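Local atomic coordinates of NH(3)-dependent NAD(+) synthetase (Francisella tularensis subsp. holarctica LVS, PDB entry 3FIU), a protein that belongs to the NAD synthase family and binds adenosine monophosphate, pyrophosphate and magnesium at the carboxyl ends of the strands of a parallel sheet with the HUP superfamily fold. Residues A[34-39]-A[76-81]; A[45-50]-A[181-186]. All coordinates share one frame; numbering follows the deposited sequence.

Contact 1 (A[34-39]-A[76-81]). With AMP (adenosine monophosphate), chain G; POP (pyrophosphate 2-), chain H.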
loop_
_atom_site.group_PDB
_atom_site.type_symbol
_atom_site.label_atom_id
_atom_site.label_comp_id
_atom_site.label_asym_id
_atom_site.label_seq_id
_atom_site.Cartn_x
_atom_site.Cartn_y
_atom_site.Cartn_z
ATOM N N ILE A 34 5.961 -12.110 -8.541
ATOM C CA ILE A 34 4.521 -12.315 -8.467
ATOM C C ILE A 34 4.212 -13.301 -7.348
ATOM O O ILE A 34 4.971 -14.243 -7.147
ATOM C CB ILE A 34 3.959 -12.798 -9.812
ATOM C CG1 ILE A 34 2.426 -12.850 -9.745
ATOM C CG2 ILE A 34 4.497 -14.189 -10.169
ATOM C CD1 ILE A 34 1.776 -12.816 -11.091
ATOM N N GLY A 35 3.153 -13.034 -6.577
ATOM C CA GLY A 35 2.679 -14.005 -5.584
ATOM C C GLY A 35 1.747 -15.023 -6.244
ATOM O O GLY A 35 0.763 -14.641 -6.908
ATOM N N LEU A 36 2.062 -16.310 -6.091
ATOM C CA LEU A 36 1.245 -17.381 -6.686
ATOM C C LEU A 36 0.408 -18.094 -5.650
ATOM O O LEU A 36 0.937 -18.793 -4.775
ATOM C CB LEU A 36 2.116 -18.413 -7.421
ATOM C CG LEU A 36 2.600 -18.250 -8.843
ATOM C CD1 LEU A 36 3.181 -19.597 -9.251
ATOM C CD2 LEU A 36 1.489 -17.882 -9.802
ATOM N N SER A 37 -0.907 -17.923 -5.755
ATOM C CA SER A 37 -1.845 -18.465 -4.787
ATOM C C SER A 37 -2.334 -19.869 -5.167
ATOM O O SER A 37 -2.916 -20.551 -4.353
ATOM C CB SER A 37 -3.055 -17.555 -4.722
ATOM O OG SER A 37 -3.671 -17.530 -6.003
ATOM N N GLY A 38 -2.119 -20.278 -6.407
ATOM C CA GLY A 38 -2.676 -21.535 -6.920
ATOM C C GLY A 38 -3.992 -21.243 -7.630
ATOM O O GLY A 38 -4.597 -22.161 -8.225
ATOM N N GLY A 39 -4.397 -19.969 -7.606
ATOM C CA GLY A 39 -5.590 -19.494 -8.378
ATOM C C GLY A 39 -5.273 -19.119 -9.823
ATOM O O GLY A 39 -4.117 -19.018 -10.223
ATOM N N GLU A 76 3.190 -26.741 -9.003
ATOM C CA GLU A 76 3.067 -27.392 -10.302
ATOM C C GLU A 76 3.295 -26.402 -11.463
ATOM O O GLU A 76 4.064 -26.690 -12.395
ATOM C CB GLU A 76 1.722 -28.098 -10.452
ATOM C CG GLU A 76 1.691 -28.877 -11.777
ATOM C CD GLU A 76 0.453 -29.710 -11.958
ATOM O OE1 GLU A 76 -0.081 -30.213 -10.937
ATOM O OE2 GLU A 76 0.016 -29.859 -13.115
ATOM N N LEU A 77 2.629 -25.249 -11.411
ATOM C CA LEU A 77 2.866 -24.190 -12.406
ATOM C C LEU A 77 4.316 -23.700 -12.494
ATOM O O LEU A 77 4.872 -23.584 -13.594
ATOM C CB LEU A 77 1.919 -23.009 -12.172
ATOM C CG LEU A 77 2.025 -21.886 -13.213
ATOM C CD1 LEU A 77 1.561 -22.367 -14.614
ATOM C CD2 LEU A 77 1.229 -20.679 -12.708
ATOM N N ILE A 78 4.925 -23.436 -11.337
ATOM C CA ILE A 78 6.330 -23.047 -11.261
ATOM C C ILE A 78 7.241 -24.094 -11.959
ATOM O O ILE A 78 8.141 -23.720 -12.721
ATOM C CB ILE A 78 6.723 -22.823 -9.792
ATOM C CG1 ILE A 78 6.179 -21.468 -9.271
ATOM C CG2 ILE A 78 8.245 -22.960 -9.567
ATOM C CD1 ILE A 78 6.175 -21.390 -7.725
ATOM N N GLU A 79 7.014 -25.378 -11.677
ATOM C CA GLU A 79 7.777 -26.471 -12.312
ATOM C C GLU A 79 7.652 -26.411 -13.835
ATOM O O GLU A 79 8.643 -26.553 -14.566
ATOM C CB GLU A 79 7.332 -27.840 -11.765
ATOM C CG GLU A 79 7.844 -28.109 -10.316
ATOM C CD GLU A 79 6.958 -29.049 -9.482
ATOM O OE1 GLU A 79 6.055 -29.705 -10.037
ATOM O OE2 GLU A 79 7.173 -29.127 -8.244
ATOM N N MET A 80 6.425 -26.201 -14.309
ATOM C CA MET A 80 6.150 -26.117 -15.748
ATOM C C MET A 80 6.854 -24.921 -16.415
ATOM O O MET A 80 7.340 -25.006 -17.562
ATOM C CB MET A 80 4.631 -26.034 -15.954
ATOM C CG MET A 80 4.198 -25.861 -17.396
ATOM S SD MET A 80 2.392 -25.742 -17.538
ATOM C CE MET A 80 2.325 -24.248 -18.510
ATOM N N LEU A 81 6.881 -23.805 -15.692
ATOM C CA LEU A 81 7.435 -22.550 -16.177
ATOM C C LEU A 81 8.935 -22.467 -15.996
ATOM O O LEU A 81 9.577 -21.616 -16.612
ATOM C CB LEU A 81 6.802 -21.398 -15.407
ATOM C CG LEU A 81 5.621 -20.597 -15.979
ATOM C CD1 LEU A 81 4.938 -21.227 -17.211
ATOM C CD2 LEU A 81 4.629 -20.179 -14.888
HETATM P P AMP G . -7.378 -13.535 -4.459
HETATM O O1P AMP G . -7.886 -12.760 -5.661
HETATM O O2P AMP G . -7.702 -12.825 -3.134
HETATM O O3P AMP G . -7.618 -15.003 -4.403
HETATM O "O5'" AMP G . -5.760 -13.363 -4.472
HETATM C "C5'" AMP G . -5.196 -12.079 -4.811
HETATM C "C4'" AMP G . -3.709 -12.267 -5.057
HETATM O "O4'" AMP G . -2.988 -12.404 -3.826
HETATM C "C3'" AMP G . -3.374 -13.547 -5.811
HETATM O "O3'" AMP G . -3.593 -13.332 -7.198
HETATM C "C2'" AMP G . -1.898 -13.728 -5.470
HETATM O "O2'" AMP G . -1.057 -12.935 -6.335
HETATM C "C1'" AMP G . -1.825 -13.212 -4.030
HETATM N N9 AMP G . -1.931 -14.365 -3.106
HETATM C C8 AMP G . -3.039 -14.794 -2.445
HETATM N N7 AMP G . -2.768 -15.894 -1.694
HETATM C C5 AMP G . -1.464 -16.191 -1.905
HETATM C C6 AMP G . -0.531 -17.217 -1.403
HETATM N N6 AMP G . -0.963 -18.190 -0.567
HETATM N N1 AMP G . 0.735 -17.131 -1.851
HETATM C C2 AMP G . 1.184 -16.190 -2.706
HETATM N N3 AMP G . 0.394 -15.196 -3.201
HETATM C C4 AMP G . -0.913 -15.174 -2.817
HETATM P P1 POP H . -5.928 -15.824 -7.696
HETATM O O1 POP H . -4.734 -16.238 -8.520
HETATM O O2 POP H . -6.071 -14.329 -7.655
HETATM O O3 POP H . -5.918 -16.361 -6.273
HETATM O O POP H . -7.256 -16.366 -8.457
HETATM P P2 POP H . -8.743 -16.170 -7.868
HETATM O O4 POP H . -9.061 -14.686 -7.784
HETATM O O5 POP H . -9.569 -16.820 -8.940
HETATM O O6 POP H . -8.952 -16.866 -6.545
#
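This is a small, buried, wholly apolar contact in which Leu36, on the segment that leads from strand 31-35 to helix 40-51, packs against Leu77 and Ile78 near the end of helix 68-81. No hydrogen bond joins the two segments. CD1 of Leu36 takes Ile78 and also brushes Leu77, while CD2 meets Leu77. Leu36 CD1 lies 3.5 Å from Ile78 CG1, with Ile78 CD1 slightly farther off, and the two side chains run past each other in opposite directions. Leu36 CD2 meets Leu77 CD2 at 4.0 Å, and here the side chains cross at about a right angle. Leu77 gets its branch there by holding CG anti to the backbone N (chi1 -176°).

Behind Leu36 the chain turns to the ligands. The 2'-hydroxyl O2' of adenosine monophosphate donates to Gly35 O at 2.6 Å, and Leu36 O lies 3.3 Å from AMP C2. Ser37 OG donates to pyrophosphate O3 at 2.5 Å and accepts from Gly39 N at 3.0 Å, which makes an ST turn just ahead of helix 40-51. Its chi1 of 62° sets OG between the backbone N and carbonyl carbon, within range of both partners. Ser37 to Ser42 fits the SGGxDS signature of the PP-loop, consistent with the pyrophosphate bound here. Ser42 OG is hydrogen-bonded to Ser37 OG and, like Lys171 NZ, to the pyrophosphate.

Strand 31-35 pairs with strand 56-60, whose Ala58 touches both Leu36 and Ile78, while helix 40-51 closes the same cluster through Ala46 on Leu36 and Ala43 on Leu77.

Contact 2 (A[45-50]-A[181-186]); sequences AASLAV and LDVPKN
Leu181 reaches from the end of helix 171-180 into the side of helix 40-51, where Ser47 and Leu48 receive it. Its CB leads toward that helix, and with chi1 at -60° CG stands anti to the carbonyl carbon, beside the backbone N. From CG the chain splits, and one branch makes the contact: Leu181 CD1 sits 3.9 Å from Ser47 CB and 4.0 Å from Leu48 CD2. Leu48 and Leu181 cross at about a right angle, with Leu181 CD1 against CD2 and CG of Leu48. Ser13 of helix 9-25 also touches Leu181, while Leu16 and Leu20 of that helix lie against Leu48.

Ser47 adds the polar part. A water donates to Ser47 OG at 2.6 Å and to Leu181 O at 2.6 Å, bridging the helix to the turn. The hydroxyl is also hydrogen-bonded to Ala43 O, one helical turn back, and Val183 CG2 lies 3.9 Å from Ser47 OG.

The backbone that presents these groups is a Schellman motif closing helix 171-180. Asp182, with positive phi (58°), is its C-prime residue, and Val183 N bonds back into the last turn of helix 171-180. Pro184 then takes the N-cap position of helix 185-189, so the segment is a short link between helices 171-180 and 185-189 that touches helix 40-51 through Leu181 and Val183.

Chemically, the interface is chiefly apolar, and its one polar side chain is accounted for by the bond to Ala43 O and the water; that water ties Leu181 O to helix 40-51 without a direct protein hydrogen bond.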
loop_
_atom_site.group_PDB
_atom_site.type_symbol
_atom_site.label_atom_id
_atom_site.label_comp_id
_atom_site.label_asym_id
_atom_site.label_seq_id
_atom_site.Cartn_x
_atom_site.Cartn_y
_atom_site.Cartn_z
ATOM N N ALA A 45 -1.177 -14.312 -14.912
ATOM C CA ALA A 45 -0.203 -13.226 -14.800
ATOM C C ALA A 45 1.265 -13.740 -14.807
ATOM O O ALA A 45 2.119 -13.203 -15.543
ATOM C CB ALA A 45 -0.504 -12.397 -13.543
ATOM N N ALA A 46 1.545 -14.800 -14.041
ATOM C CA ALA A 46 2.897 -15.415 -14.033
ATOM C C ALA A 46 3.314 -15.957 -15.419
ATOM O O ALA A 46 4.429 -15.710 -15.891
ATOM C CB ALA A 46 2.985 -16.531 -12.966
ATOM N N SER A 47 2.406 -16.681 -16.058
ATOM C CA SER A 47 2.621 -17.215 -17.401
ATOM C C SER A 47 2.947 -16.121 -18.440
ATOM O O SER A 47 3.857 -16.280 -19.258
ATOM C CB SER A 47 1.408 -18.021 -17.853
ATOM O OG SER A 47 1.155 -19.098 -16.951
ATOM N N LEU A 48 2.202 -15.023 -18.402
ATOM C CA LEU A 48 2.496 -13.878 -19.275
ATOM C C LEU A 48 3.878 -13.300 -19.004
ATOM O O LEU A 48 4.643 -13.020 -19.947
ATOM C CB LEU A 48 1.415 -12.799 -19.128
ATOM C CG LEU A 48 -0.021 -13.174 -19.539
ATOM C CD1 LEU A 48 -1.011 -12.133 -19.018
ATOM C CD2 LEU A 48 -0.152 -13.313 -21.046
ATOM N N ALA A 49 4.209 -13.112 -17.720
ATOM C CA ALA A 49 5.506 -12.552 -17.346
ATOM C C ALA A 49 6.606 -13.423 -17.924
ATOM O O ALA A 49 7.551 -12.914 -18.554
ATOM C CB ALA A 49 5.656 -12.483 -15.842
ATOM N N VAL A 50 6.473 -14.735 -17.725
ATOM C CA VAL A 50 7.474 -15.687 -18.212
ATOM C C VAL A 50 7.693 -15.559 -19.723
ATOM O O VAL A 50 8.830 -15.652 -20.190
ATOM C CB VAL A 50 7.138 -17.137 -17.825
ATOM C CG1 VAL A 50 8.096 -18.079 -18.525
ATOM C CG2 VAL A 50 7.268 -17.285 -16.311
ATOM N N LEU A 181 -2.717 -20.549 -22.371
ATOM C CA LEU A 181 -1.367 -20.586 -21.822
ATOM C C LEU A 181 -1.027 -21.912 -21.121
ATOM O O LEU A 181 -0.004 -22.023 -20.426
ATOM C CB LEU A 181 -1.188 -19.423 -20.852
ATOM C CG LEU A 181 -1.360 -18.013 -21.431
ATOM C CD1 LEU A 181 -1.495 -16.991 -20.280
ATOM C CD2 LEU A 181 -0.224 -17.680 -22.379
ATOM N N ASP A 182 -1.905 -22.895 -21.295
ATOM C CA ASP A 182 -1.712 -24.250 -20.775
ATOM C C ASP A 182 -1.516 -24.305 -19.267
ATOM O O ASP A 182 -0.700 -25.080 -18.764
ATOM C CB ASP A 182 -0.562 -24.959 -21.523
ATOM C CG ASP A 182 -0.757 -24.936 -23.046
ATOM O OD1 ASP A 182 -1.872 -25.231 -23.521
ATOM O OD2 ASP A 182 0.202 -24.611 -23.758
ATOM N N VAL A 183 -2.274 -23.478 -18.545
ATOM C CA VAL A 183 -2.225 -23.469 -17.102
ATOM C C VAL A 183 -2.793 -24.820 -16.647
ATOM O O VAL A 183 -3.748 -25.291 -17.243
ATOM C CB VAL A 183 -3.058 -22.247 -16.565
ATOM C CG1 VAL A 183 -3.475 -22.410 -15.133
ATOM C CG2 VAL A 183 -2.286 -20.918 -16.766
ATOM N N PRO A 184 -2.185 -25.475 -15.630
ATOM C CA PRO A 184 -2.712 -26.774 -15.186
ATOM C C PRO A 184 -4.217 -26.837 -14.942
ATOM O O PRO A 184 -4.841 -25.935 -14.340
ATOM C CB PRO A 184 -1.952 -27.031 -13.897
ATOM C CG PRO A 184 -0.634 -26.430 -14.193
ATOM C CD PRO A 184 -0.981 -25.117 -14.857
ATOM N N LYS A 185 -4.781 -27.942 -15.415
ATOM C CA LYS A 185 -6.214 -28.200 -15.337
ATOM C C LYS A 185 -6.885 -27.900 -13.996
ATOM O O LYS A 185 -7.976 -27.323 -13.988
ATOM C CB LYS A 185 -6.477 -29.652 -15.747
ATOM C CG LYS A 185 -7.927 -30.065 -15.674
ATOM C CD LYS A 185 -8.115 -31.489 -16.212
ATOM C CE LYS A 185 -9.554 -31.992 -16.012
ATOM N NZ LYS A 185 -10.543 -31.105 -16.720
ATOM N N ASN A 186 -6.291 -28.319 -12.867
ATOM C CA ASN A 186 -6.934 -28.030 -11.571
ATOM C C ASN A 186 -7.105 -26.548 -11.271
ATOM O O ASN A 186 -8.077 -26.154 -10.610
ATOM C CB ASN A 186 -6.247 -28.692 -10.380
ATOM C CG ASN A 186 -7.174 -28.792 -9.195
ATOM O OD1 ASN A 186 -8.250 -29.370 -9.300
ATOM N ND2 ASN A 186 -6.806 -28.182 -8.089
HETATM O O HOH W 1 1.396 -21.357 -18.278
#

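How the contacts relate
The two contacts have centres about 8 Å apart and meet around helix 40-51, which follows strand 31-35 directly in the chain. Their segments alternate in sequence: 34-39, 45-50, 76-81, 181-186. Contact 1 sets the loop after the strand against helix 68-81, and contact 2 fastens the next helix to the link between helices 171-180 and 185-189. They touch directly, with Ile34 CD1 3.4 Å from Ala45 CB, and Pro184 lying on Glu76 and Leu77. Together they join the early strand-helix units of the parallel sheet to a much later part of the chain, beside the pyrophosphate and adenosine monophosphate pocket.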